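Side-chain contacts in aldose-aldose oxidoreductase (Caulobacter crescentus, PDB 5A04), which probably couples the oxidation of one aldose to the reduction of another through a bound nicotinamide cofactor, NADP(H), in a Rossmann-fold domain: residues L7-L12 with A295-L300; G124-I129 with E302-G307; H138-I143 with A286-N291; N226-F231 with T236-S241; Q270-Q275 with A281-A286. All blocks are in the same frame, centred on the assembly; numbering follows the deposited sequence.

Contact 1 of 5, residues L7-L12 with A295-L300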
# COMPACT_ATOMS: atom_id res chain seq x y z
N LEU A 7 34.20 -18.30 14.40
CA LEU A 7 34.40 -17.16 15.28
C LEU A 7 33.42 -17.25 16.44
O LEU A 7 32.30 -17.74 16.27
CB LEU A 7 34.23 -15.85 14.53
CG LEU A 7 35.28 -15.65 13.44
CD1 LEU A 7 35.28 -14.20 12.99
CD2 LEU A 7 36.67 -16.05 13.94
N GLY A 8 33.82 -16.77 17.61
CA GLY A 8 33.01 -16.91 18.81
C GLY A 8 32.10 -15.71 19.07
O GLY A 8 32.56 -14.58 19.12
N TYR A 9 30.81 -15.98 19.25
CA TYR A 9 29.84 -14.94 19.60
C TYR A 9 29.58 -14.85 21.10
O TYR A 9 29.36 -15.87 21.76
CB TYR A 9 28.50 -15.22 18.91
CG TYR A 9 28.36 -14.68 17.51
CD1 TYR A 9 28.96 -15.31 16.42
CD2 TYR A 9 27.56 -13.57 17.28
CE1 TYR A 9 28.81 -14.80 15.13
CE2 TYR A 9 27.40 -13.06 16.01
CZ TYR A 9 28.01 -13.67 14.94
OH TYR A 9 27.83 -13.13 13.68
N ALA A 10 29.57 -13.63 21.63
CA ALA A 10 28.94 -13.36 22.91
C ALA A 10 27.55 -12.79 22.63
O ALA A 10 27.43 -11.81 21.91
CB ALA A 10 29.78 -12.36 23.74
N ILE A 11 26.51 -13.43 23.16
CA ILE A 11 25.15 -12.91 23.01
C ILE A 11 24.83 -12.03 24.21
O ILE A 11 24.95 -12.46 25.37
CB ILE A 11 24.12 -14.05 22.87
CG1 ILE A 11 24.48 -14.97 21.69
CG2 ILE A 11 22.71 -13.49 22.69
CD1 ILE A 11 24.57 -14.26 20.34
N LEU A 12 24.46 -10.78 23.94
CA LEU A 12 24.26 -9.81 25.00
C LEU A 12 22.80 -9.36 25.02
O LEU A 12 22.31 -8.79 24.05
CB LEU A 12 25.21 -8.61 24.81
CG LEU A 12 25.29 -7.58 25.94
CD1 LEU A 12 26.64 -6.83 25.85
CD2 LEU A 12 24.15 -6.58 25.86
N ALA A 295 22.60 -17.79 8.43
CA ALA A 295 23.27 -17.05 7.35
C ALA A 295 23.72 -15.66 7.80
O ALA A 295 24.79 -15.18 7.42
CB ALA A 295 22.34 -16.95 6.15
N GLN A 296 22.88 -14.99 8.58
CA GLN A 296 23.23 -13.65 9.07
C GLN A 296 24.46 -13.74 9.98
O GLN A 296 25.41 -12.97 9.83
CB GLN A 296 22.04 -13.02 9.81
CG GLN A 296 22.35 -11.64 10.41
CD GLN A 296 21.32 -11.21 11.43
OE1 GLN A 296 20.23 -10.80 11.07
NE2 GLN A 296 21.67 -11.30 12.71
N LEU A 297 24.44 -14.71 10.89
CA LEU A 297 25.55 -14.91 11.83
C LEU A 297 26.84 -15.22 11.07
O LEU A 297 27.89 -14.63 11.35
CB LEU A 297 25.22 -16.04 12.82
CG LEU A 297 24.07 -15.78 13.80
CD1 LEU A 297 23.60 -17.06 14.47
CD2 LEU A 297 24.48 -14.76 14.85
N ASP A 298 26.76 -16.14 10.11
CA ASP A 298 27.94 -16.52 9.36
C ASP A 298 28.45 -15.40 8.47
O ASP A 298 29.65 -15.33 8.20
CB ASP A 298 27.67 -17.76 8.50
CG ASP A 298 27.90 -19.07 9.26
OD1 ASP A 298 28.49 -19.06 10.37
OD2 ASP A 298 27.50 -20.12 8.73
N HIS A 299 27.57 -14.51 8.02
CA HIS A 299 28.02 -13.42 7.15
C HIS A 299 29.06 -12.55 7.85
O HIS A 299 30.10 -12.24 7.27
CB HIS A 299 26.86 -12.54 6.68
CG HIS A 299 27.27 -11.47 5.72
ND1 HIS A 299 27.72 -11.75 4.44
CD2 HIS A 299 27.29 -10.12 5.83
CE1 HIS A 299 27.99 -10.62 3.82
NE2 HIS A 299 27.75 -9.62 4.64
N LEU A 300 28.79 -12.17 9.10
CA LEU A 300 29.73 -11.31 9.82
C LEU A 300 31.04 -12.05 10.02
O LEU A 300 32.12 -11.51 9.77
CB LEU A 300 29.15 -10.85 11.16
CG LEU A 300 30.08 -9.96 12.00
CD1 LEU A 300 30.61 -8.80 11.17
CD2 LEU A 300 29.33 -9.46 13.23
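L297 meets the side chain of Y9 twice, once with a methyl group and once with its backbone oxygen. The methyl CD2 sits over one face of the tyrosine ring as a CH-pi contact, 4.0 Å from the centroid and 29° off the normal, and lies nearest the CE2 side of the ring. Its carbonyl takes the phenol: Y9 OH donates to L297 O over 2.8 Å, in the carbonyl plane and on a lone pair, at a C=O...donor angle of 115°. One turn onward, L300 comes against the same hydroxyl with its aliphatic base, L300 CB lying 3.6 Å from Y9 OH. The tyrosine reaches this far because CG stands anti to its carbonyl carbon (chi1 -86°), which carries the ring off strand 7-12 toward the helix. A buried hydroxyl is thus satisfied by a helical carbonyl, and the bond together with the methyl on the face limits how the ring can turn. F26 adds an edge-to-face contact to the same ring. The joint is that of a helix from late in the chain, 292-306, packed on the parallel sheet of the N-terminal Rossmann fold that binds the dinucleotide.

Contact 2 of 5, residues G124-I129 with E302-G307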
# COMPACT_ATOMS: atom_id res chain seq x y z
N GLY A 124 39.03 -0.49 15.03
CA GLY A 124 39.43 -1.33 13.92
C GLY A 124 38.64 -2.63 13.92
O GLY A 124 39.18 -3.70 13.66
N ARG A 125 37.35 -2.52 14.23
CA ARG A 125 36.48 -3.70 14.29
C ARG A 125 35.27 -3.50 13.39
O ARG A 125 34.87 -2.37 13.10
CB ARG A 125 36.05 -3.99 15.73
CG ARG A 125 37.21 -4.40 16.66
CD ARG A 125 37.88 -5.68 16.17
NE ARG A 125 38.97 -6.10 17.05
CZ ARG A 125 40.26 -5.86 16.83
NH1 ARG A 125 40.64 -5.19 15.75
NH2 ARG A 125 41.17 -6.28 17.70
N LYS A 126 34.68 -4.60 12.94
CA LYS A 126 33.55 -4.51 12.03
C LYS A 126 32.23 -4.36 12.77
O LYS A 126 32.09 -4.79 13.92
CB LYS A 126 33.52 -5.75 11.12
CG LYS A 126 34.71 -5.77 10.17
CD LYS A 126 34.67 -6.96 9.23
CE LYS A 126 35.98 -7.06 8.46
NZ LYS A 126 36.26 -5.81 7.70
N LEU A 127 31.27 -3.74 12.09
CA LEU A 127 29.95 -3.48 12.64
C LEU A 127 28.90 -3.89 11.62
O LEU A 127 28.95 -3.46 10.47
CB LEU A 127 29.79 -2.00 12.99
CG LEU A 127 28.42 -1.48 13.46
CD1 LEU A 127 27.92 -2.22 14.71
CD2 LEU A 127 28.53 0.05 13.71
N MET A 128 27.97 -4.75 12.04
CA MET A 128 26.92 -5.21 11.16
C MET A 128 25.58 -5.08 11.87
O MET A 128 25.50 -5.32 13.08
CB MET A 128 27.16 -6.66 10.74
CG MET A 128 26.10 -7.20 9.81
SD MET A 128 26.49 -8.91 9.36
CE MET A 128 24.89 -9.48 8.77
N ILE A 129 24.55 -4.67 11.14
CA ILE A 129 23.20 -4.55 11.69
C ILE A 129 22.38 -5.78 11.28
O ILE A 129 22.52 -6.30 10.18
CB ILE A 129 22.51 -3.26 11.21
CG1 ILE A 129 23.44 -2.06 11.44
CG2 ILE A 129 21.14 -3.07 11.88
CD1 ILE A 129 23.88 -1.85 12.89
N GLU A 302 32.32 -14.51 8.27
CA GLU A 302 33.03 -14.63 7.00
C GLU A 302 33.66 -13.30 6.59
O GLU A 302 34.77 -13.29 6.06
CB GLU A 302 32.09 -15.14 5.90
CG GLU A 302 31.60 -16.57 6.15
CD GLU A 302 30.41 -16.95 5.26
OE1 GLU A 302 30.12 -16.23 4.28
OE2 GLU A 302 29.77 -17.98 5.55
N CYS A 303 32.97 -12.19 6.84
CA CYS A 303 33.56 -10.88 6.56
C CYS A 303 34.84 -10.67 7.35
O CYS A 303 35.84 -10.17 6.82
CB CYS A 303 32.58 -9.74 6.87
SG CYS A 303 31.28 -9.57 5.63
N ILE A 304 34.82 -11.04 8.63
CA ILE A 304 36.01 -10.92 9.47
C ILE A 304 37.13 -11.84 8.96
O ILE A 304 38.28 -11.40 8.84
CB ILE A 304 35.68 -11.25 10.95
CG1 ILE A 304 34.68 -10.22 11.49
CG2 ILE A 304 36.95 -11.26 11.79
CD1 ILE A 304 33.97 -10.65 12.77
N LEU A 305 36.79 -13.08 8.64
CA LEU A 305 37.78 -14.04 8.17
C LEU A 305 38.42 -13.64 6.85
O LEU A 305 39.57 -14.01 6.58
CB LEU A 305 37.16 -15.44 8.04
CG LEU A 305 36.78 -16.14 9.34
CD1 LEU A 305 35.95 -17.39 9.06
CD2 LEU A 305 38.02 -16.49 10.15
N THR A 306 37.70 -12.89 6.02
CA THR A 306 38.19 -12.56 4.67
C THR A 306 38.57 -11.09 4.52
O THR A 306 39.05 -10.67 3.47
CB THR A 306 37.15 -12.88 3.58
OG1 THR A 306 35.98 -12.07 3.78
CG2 THR A 306 36.76 -14.34 3.62
N GLY A 307 38.34 -10.29 5.57
CA GLY A 307 38.62 -8.87 5.51
C GLY A 307 37.72 -8.11 4.53
O GLY A 307 38.19 -7.26 3.77
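K126 and I304 run antiparallel to each other, the methylene chain of the lysine lying alongside the isoleucine branch that bears CD1. The touch is made by K126 CD and I304 CG1, 4.0 Å apart, an ordinary van der Waals distance. Further along, K126 CE rests against the backbone of the preceding residue, 3.5 Å from C303 O, while K126 CD passes 4.2 Å from C303 CB. The lysine is extended as far as CE, with only NZ turned aside (chi4 -58°) along the end of the helix, to 4.2 Å from G307 C. What meets here is the edge of the Rossmann sheet, whose outermost strand 127-129 follows directly on K126, and the C-terminal turn of helix 292-306. G307, with positive phi, is where that helix gives way, just after T306, whose OG1 donates back to E302 O. The ammonium group finds its polar partners just past this point, in a weak hydrogen bond to R308 O and a long, weak ion pair with E309. At the other end of the lysine, K126 N is hydrogen-bonded to H99 ND1 on strand 99-102, and the side chain of I304 touches that same histidine as well as L7 of strand 7-12.

Contact 3 of 5, residues H138-I143 with A286-N291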
# COMPACT_ATOMS: atom_id res chain seq x y z
N HIS A 138 13.47 -15.84 -0.28
CA HIS A 138 12.48 -15.14 -1.12
C HIS A 138 12.88 -13.69 -1.34
O HIS A 138 12.73 -13.17 -2.44
CB HIS A 138 11.09 -15.22 -0.50
CG HIS A 138 10.59 -16.62 -0.29
ND1 HIS A 138 11.15 -17.47 0.64
CD2 HIS A 138 9.58 -17.31 -0.88
CE1 HIS A 138 10.51 -18.63 0.61
NE2 HIS A 138 9.56 -18.56 -0.31
N ASN A 139 13.39 -13.04 -0.30
CA ASN A 139 13.85 -11.66 -0.45
C ASN A 139 15.00 -11.56 -1.45
O ASN A 139 15.03 -10.67 -2.30
CB ASN A 139 14.27 -11.09 0.91
CG ASN A 139 13.08 -10.68 1.75
OD1 ASN A 139 12.67 -9.52 1.72
ND2 ASN A 139 12.49 -11.63 2.47
N ILE A 140 15.95 -12.48 -1.34
CA ILE A 140 17.07 -12.51 -2.28
C ILE A 140 16.57 -12.68 -3.71
O ILE A 140 17.02 -11.99 -4.62
CB ILE A 140 18.05 -13.63 -1.90
CG1 ILE A 140 18.77 -13.25 -0.59
CG2 ILE A 140 19.07 -13.86 -3.00
CD1 ILE A 140 19.60 -14.36 -0.01
N GLU A 141 15.59 -13.57 -3.90
CA GLU A 141 14.98 -13.79 -5.22
C GLU A 141 14.31 -12.52 -5.78
O GLU A 141 14.48 -12.20 -6.95
CB GLU A 141 13.97 -14.93 -5.14
CG GLU A 141 13.42 -15.37 -6.50
CD GLU A 141 14.31 -16.39 -7.22
OE1 GLU A 141 15.26 -16.92 -6.62
OE2 GLU A 141 14.04 -16.67 -8.41
N ALA A 142 13.57 -11.80 -4.93
CA ALA A 142 12.93 -10.55 -5.35
C ALA A 142 13.95 -9.51 -5.77
O ALA A 142 13.83 -8.87 -6.82
CB ALA A 142 12.06 -9.99 -4.21
N ILE A 143 14.97 -9.31 -4.94
CA ILE A 143 16.03 -8.37 -5.26
C ILE A 143 16.66 -8.72 -6.61
O ILE A 143 16.85 -7.85 -7.46
CB ILE A 143 17.12 -8.33 -4.17
CG1 ILE A 143 16.55 -7.76 -2.86
CG2 ILE A 143 18.31 -7.50 -4.62
CD1 ILE A 143 17.47 -7.97 -1.65
N ALA A 286 15.25 -19.63 -5.56
CA ALA A 286 16.42 -20.50 -5.55
C ALA A 286 16.76 -20.84 -4.10
O ALA A 286 16.75 -19.96 -3.24
CB ALA A 286 17.58 -19.82 -6.23
N PRO A 287 17.04 -22.12 -3.83
CA PRO A 287 17.40 -22.58 -2.48
C PRO A 287 18.62 -21.86 -1.92
O PRO A 287 19.57 -21.60 -2.65
CB PRO A 287 17.71 -24.06 -2.69
CG PRO A 287 16.94 -24.44 -3.92
CD PRO A 287 16.96 -23.23 -4.80
N GLN A 288 18.59 -21.53 -0.62
CA GLN A 288 19.76 -20.97 0.05
C GLN A 288 20.45 -22.06 0.87
O GLN A 288 19.80 -23.03 1.26
CB GLN A 288 19.38 -19.79 0.96
CG GLN A 288 18.92 -18.53 0.20
CD GLN A 288 20.03 -17.90 -0.64
OE1 GLN A 288 21.15 -17.68 -0.17
NE2 GLN A 288 19.71 -17.58 -1.89
N PRO A 289 21.76 -21.90 1.13
CA PRO A 289 22.49 -22.95 1.86
C PRO A 289 22.02 -23.14 3.30
O PRO A 289 22.14 -24.24 3.84
CB PRO A 289 23.95 -22.46 1.83
CG PRO A 289 23.93 -21.08 1.32
CD PRO A 289 22.65 -20.88 0.55
N LYS A 290 21.47 -22.09 3.91
CA LYS A 290 21.01 -22.22 5.28
C LYS A 290 20.02 -21.11 5.58
O LYS A 290 19.87 -20.17 4.79
CB LYS A 290 22.18 -22.20 6.27
CG LYS A 290 22.91 -20.88 6.35
CD LYS A 290 24.13 -20.98 7.27
CE LYS A 290 25.30 -21.70 6.61
NZ LYS A 290 26.34 -20.75 6.08
N ASN A 291 19.34 -21.24 6.72
CA ASN A 291 18.28 -20.32 7.10
C ASN A 291 18.81 -18.91 7.31
O ASN A 291 20.01 -18.71 7.52
CB ASN A 291 17.58 -20.82 8.36
CG ASN A 291 18.49 -20.73 9.59
OD1 ASN A 291 18.60 -19.67 10.20
ND2 ASN A 291 19.13 -21.85 9.95
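E141 reaches from helix 137-147 to the irregular chain at A286, the linker that runs from the edge hairpin of the C-terminal sheet toward helix 292-306. Its side chain can be followed outward from the helix. CB carries CG anti to the backbone N (chi1 -172°), and a bend at the second torsion (chi2 85°) swings the carboxylate toward the linker. CD, at the centre of that group, comes within 3.8 Å of A286 N. At the tip the two oxygens divide their work. OE1 accepts the backbone N-H of A286 over 2.9 Å in a nearly straight bond, 171° at the hydrogen, although the donor stands well above the carboxylate plane. The methyl of the same residue lies close by, A286 CB being 3.7 Å from E141 OE1. OE2 takes part in a salt bridge with R283, which belongs to the hairpin just upstream. One carboxylate therefore holds both a backbone amide and a guanidinium, and the nearby arginine would be expected to favour its charged form. The remaining touch is apolar against polar. I140 and Q288 approach from the two sides of the contact, and the methyl at the end of the isoleucine meets the amide of the glutamine, whose chain bends at chi2. The contact lies near the protein surface, and the amide group of Q288 rests mainly on I140 CD1, 3.6 Å from Q288 CD, with I140 CG2 reaching Q288 NE2 at 3.9 Å.

Contact 4 of 5, residues N226-F231 with T236-S241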
# COMPACT_ATOMS: atom_id res chain seq x y z
N ASN A 226 2.32 6.01 8.47
CA ASN A 226 2.47 5.57 7.09
C ASN A 226 3.26 6.60 6.34
O ASN A 226 3.14 7.80 6.62
CB ASN A 226 1.10 5.35 6.44
CG ASN A 226 0.27 4.32 7.19
OD1 ASN A 226 0.81 3.44 7.87
ND2 ASN A 226 -1.06 4.42 7.06
N PHE A 227 4.07 6.17 5.39
CA PHE A 227 4.93 7.13 4.72
C PHE A 227 5.09 6.82 3.24
O PHE A 227 4.85 5.70 2.78
CB PHE A 227 6.31 7.21 5.41
CG PHE A 227 6.99 5.88 5.65
CD1 PHE A 227 6.65 5.09 6.75
CD2 PHE A 227 8.00 5.45 4.80
CE1 PHE A 227 7.30 3.85 6.97
CE2 PHE A 227 8.66 4.23 5.03
CZ PHE A 227 8.30 3.44 6.11
N GLN A 228 5.42 7.88 2.50
CA GLN A 228 5.67 7.78 1.07
C GLN A 228 7.11 8.15 0.82
O GLN A 228 7.61 9.09 1.45
CB GLN A 228 4.77 8.73 0.28
CG GLN A 228 3.29 8.56 0.55
CD GLN A 228 2.47 9.41 -0.38
OE1 GLN A 228 2.48 10.65 -0.28
NE2 GLN A 228 1.76 8.76 -1.32
N LEU A 229 7.76 7.44 -0.10
CA LEU A 229 9.13 7.76 -0.50
C LEU A 229 9.19 7.99 -2.00
O LEU A 229 8.57 7.26 -2.78
CB LEU A 229 10.09 6.62 -0.13
CG LEU A 229 10.08 6.14 1.33
CD1 LEU A 229 10.95 4.89 1.48
CD2 LEU A 229 10.56 7.24 2.26
N LEU A 230 9.97 8.99 -2.40
CA LEU A 230 10.31 9.17 -3.81
C LEU A 230 11.81 8.97 -3.98
O LEU A 230 12.58 9.43 -3.14
CB LEU A 230 9.90 10.57 -4.29
CG LEU A 230 10.23 10.95 -5.74
CD1 LEU A 230 9.44 10.11 -6.75
CD2 LEU A 230 9.96 12.44 -5.94
N PHE A 231 12.21 8.27 -5.04
CA PHE A 231 13.62 7.98 -5.30
C PHE A 231 14.12 8.71 -6.56
O PHE A 231 13.30 9.10 -7.40
CB PHE A 231 13.81 6.46 -5.45
CG PHE A 231 13.49 5.67 -4.20
CD1 PHE A 231 12.20 5.22 -3.96
CD2 PHE A 231 14.48 5.39 -3.27
CE1 PHE A 231 11.91 4.49 -2.80
CE2 PHE A 231 14.20 4.66 -2.11
CZ PHE A 231 12.91 4.21 -1.88
N THR A 236 8.68 5.03 -6.65
CA THR A 236 7.91 5.50 -5.51
C THR A 236 7.66 4.35 -4.53
O THR A 236 7.65 3.19 -4.93
CB THR A 236 6.54 6.08 -5.94
OG1 THR A 236 5.75 5.04 -6.53
CG2 THR A 236 6.74 7.20 -6.97
N ALA A 237 7.45 4.68 -3.26
CA ALA A 237 7.01 3.65 -2.31
C ALA A 237 5.92 4.20 -1.40
O ALA A 237 5.97 5.35 -0.96
CB ALA A 237 8.19 3.13 -1.47
N ASN A 238 4.91 3.36 -1.17
CA ASN A 238 3.86 3.59 -0.17
C ASN A 238 4.07 2.58 0.93
O ASN A 238 4.01 1.37 0.66
CB ASN A 238 2.46 3.37 -0.74
CG ASN A 238 1.80 4.62 -1.26
OD1 ASN A 238 2.38 5.71 -1.25
ND2 ASN A 238 0.57 4.46 -1.75
N CYS A 239 4.26 3.05 2.16
CA CYS A 239 4.64 2.19 3.27
C CYS A 239 3.71 2.32 4.46
O CYS A 239 3.36 3.43 4.88
CB CYS A 239 6.07 2.52 3.71
SG CYS A 239 7.32 2.42 2.39
N VAL A 240 3.33 1.18 5.04
CA VAL A 240 2.59 1.17 6.30
C VAL A 240 3.49 0.72 7.45
O VAL A 240 4.25 -0.24 7.31
CB VAL A 240 1.35 0.25 6.22
CG1 VAL A 240 0.84 -0.11 7.62
CG2 VAL A 240 0.25 0.92 5.39
N SER A 241 3.39 1.42 8.59
CA SER A 241 4.00 1.01 9.86
C SER A 241 2.91 1.07 10.92
O SER A 241 2.29 2.12 11.09
CB SER A 241 5.15 1.95 10.24
OG SER A 241 5.70 1.59 11.50
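F227 O accepts from C239 N over 2.8 Å, the shortest hydrogen bond joining the two strands. F227 N returns a bond to C239 O, and L229 and A237 form the next hydrogen-bonded pair, as expected of an antiparallel hairpin; strands 224-230 and 236-242 are its arms, within the large mixed sheet of the C-terminal domain. The face bearing F227, L229, A237 and C239 is apolar. F227 takes the crowded position, CG between the backbone N and the carbonyl carbon (chi1 50°), and this lays its ring across the partner strand. C239 CB then sits over one ring face, 3.4 Å from the centroid, while C239 SG approaches obliquely at 4.2 Å from it. L229 and A237 meet through their CB atoms, and F231 brings CE1, at its ring edge, to the methyl of A237. Helix 182-198 packs on this side. The other face is mixed: L230 CD1 packs on T236 CG2, 4.0 Å away, beside the amides of Q228 and N238, which project together from the sheet with their planes 31° apart. Q228 NE2 donates to N238 OD1 over 3.1 Å, in plane at both ends and on a lone pair. The same NE2 also bonds N226 O of the second subunit, and Q228 OE1 accepts from N206. These partners probably fix the orientation of the amide, and the chemistry divides the hairpin into a mainly apolar face against a helix and a more polar one that meets the second subunit.

Contact 5 of 5, residues Q270-Q275 with A281-A286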
# COMPACT_ATOMS: atom_id res chain seq x y z
N GLN A 270 7.43 -17.51 4.41
CA GLN A 270 7.43 -16.69 3.19
C GLN A 270 6.75 -17.37 2.00
O GLN A 270 6.96 -18.56 1.75
CB GLN A 270 8.86 -16.32 2.78
CG GLN A 270 9.42 -15.06 3.45
CD GLN A 270 9.92 -15.30 4.87
OE1 GLN A 270 9.77 -16.40 5.43
NE2 GLN A 270 10.54 -14.27 5.45
N ALA A 271 5.93 -16.62 1.28
CA ALA A 271 5.31 -17.09 0.04
C ALA A 271 5.41 -15.99 -1.00
O ALA A 271 5.00 -14.86 -0.74
CB ALA A 271 3.85 -17.49 0.28
N MET A 272 5.94 -16.32 -2.17
CA MET A 272 6.12 -15.34 -3.24
C MET A 272 5.19 -15.61 -4.43
O MET A 272 4.98 -16.76 -4.81
CB MET A 272 7.58 -15.31 -3.70
CG MET A 272 7.83 -14.61 -5.04
SD MET A 272 9.59 -14.58 -5.49
CE MET A 272 10.22 -13.40 -4.33
N ARG A 273 4.61 -14.55 -4.98
CA ARG A 273 3.80 -14.65 -6.20
C ARG A 273 4.34 -13.63 -7.19
O ARG A 273 4.75 -12.54 -6.79
CB ARG A 273 2.33 -14.40 -5.86
CG ARG A 273 1.35 -14.53 -7.02
CD ARG A 273 -0.08 -14.50 -6.48
NE ARG A 273 -0.46 -13.19 -5.95
CZ ARG A 273 -1.53 -12.51 -6.34
NH1 ARG A 273 -2.34 -13.01 -7.27
NH2 ARG A 273 -1.80 -11.32 -5.81
N ALA A 274 4.37 -13.96 -8.47
CA ALA A 274 4.88 -12.99 -9.44
C ALA A 274 4.05 -12.99 -10.71
O ALA A 274 3.42 -13.99 -11.07
CB ALA A 274 6.33 -13.28 -9.78
N GLN A 275 4.05 -11.85 -11.38
CA GLN A 275 3.33 -11.69 -12.64
C GLN A 275 4.34 -11.10 -13.62
O GLN A 275 4.70 -9.93 -13.51
CB GLN A 275 2.11 -10.79 -12.43
CG GLN A 275 1.13 -10.72 -13.60
CD GLN A 275 1.46 -9.61 -14.55
OE1 GLN A 275 1.37 -8.42 -14.20
NE2 GLN A 275 1.87 -9.97 -15.76
N ALA A 281 1.54 -16.11 -10.70
CA ALA A 281 1.76 -17.49 -10.31
C ALA A 281 2.67 -17.54 -9.09
O ALA A 281 3.50 -16.65 -8.92
CB ALA A 281 2.38 -18.27 -11.46
N PRO A 282 2.51 -18.58 -8.25
CA PRO A 282 3.48 -18.82 -7.17
C PRO A 282 4.86 -18.98 -7.77
O PRO A 282 4.99 -19.54 -8.86
CB PRO A 282 3.00 -20.12 -6.53
CG PRO A 282 1.59 -20.29 -6.96
CD PRO A 282 1.45 -19.61 -8.29
N ARG A 283 5.87 -18.51 -7.07
CA ARG A 283 7.24 -18.67 -7.53
C ARG A 283 8.10 -19.18 -6.38
O ARG A 283 8.10 -18.60 -5.29
CB ARG A 283 7.79 -17.35 -8.07
CG ARG A 283 9.20 -17.43 -8.58
CD ARG A 283 9.68 -16.06 -9.01
NE ARG A 283 11.09 -16.10 -9.41
CZ ARG A 283 11.51 -16.11 -10.66
NH1 ARG A 283 10.63 -16.08 -11.66
NH2 ARG A 283 12.81 -16.14 -10.92
N GLU A 284 8.82 -20.27 -6.61
CA GLU A 284 9.76 -20.79 -5.62
C GLU A 284 11.14 -20.18 -5.79
O GLU A 284 11.71 -20.22 -6.87
CB GLU A 284 9.87 -22.31 -5.72
CG GLU A 284 8.92 -23.05 -4.82
CD GLU A 284 9.20 -22.79 -3.35
OE1 GLU A 284 10.37 -22.97 -2.91
OE2 GLU A 284 8.26 -22.41 -2.64
N PRO A 285 11.69 -19.61 -4.71
CA PRO A 285 13.01 -18.98 -4.85
C PRO A 285 14.12 -20.02 -4.98
O PRO A 285 13.94 -21.15 -4.54
CB PRO A 285 13.16 -18.19 -3.54
CG PRO A 285 12.36 -19.01 -2.55
CD PRO A 285 11.17 -19.52 -3.34
N ALA A 286 15.25 -19.63 -5.56
CA ALA A 286 16.42 -20.50 -5.55
C ALA A 286 16.76 -20.84 -4.10
O ALA A 286 16.75 -19.96 -3.24
CB ALA A 286 17.58 -19.82 -6.23
O HOH W 1 6.99 -18.88 -2.71
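M272 and R283 meet across a short beta hairpin, strands 272-275 and 280-282, at one end of the large mixed sheet of the C-terminal domain. Its backbone is well paired. A274 and A281 exchange two hydrogen bonds, A274 N to A281 O and A281 N to A274 O, each 2.9 Å. R273 and P282 form a non-hydrogen-bonded pair, a place that asks for no N-H toward the partner and so accommodates a proline. Then R283 N donates to M272 O over 3.0 Å. Next along, a water bridges the two backbones, accepting from M272 N and donating to R283 O, so that both the N-H and the carbonyl of M272, like the N-H and carbonyl of R283, have a partner. Beside these bonds the two side chains travel together: each has CG anti to the backbone N, which sends both off the same side of the hairpin, next to each other. The arginine is extended from CG to NE, and M272 SD lies against R283 CD, in its aliphatic part. The charged ends are paired beyond the hairpin: R283 NH2 is in a salt bridge with E141, R273 NE with E260 on the neighbouring strand, and R273 NH2 with D262 of the second subunit. R273 leaves only its base in this contact, CG lying 3.6 Å from A281 O, whereas M272 SD sits 3.8 Å from R283 CD.

Contacts 1 and 4 are buried, contacts 2 and 5 partly so, and contact 3 lies at the surface. Contacts 1 and 2 share helix 292-306, which they join to the Rossmann sheet; M128 packs on L300 and so links them, yet a phenol bond marks the buried one and aliphatic lysine packing the other. Contacts 4 and 5 are both hairpins of the large mixed sheet, one sandwiched between helix and partner subunit, the other at the sheet's edge with water completing its pairing. Contact 3 ties the edge hairpin to helix 137-147, meeting contact 5 through E141 and R283, and contact 1 through the K290-D298 salt bridge.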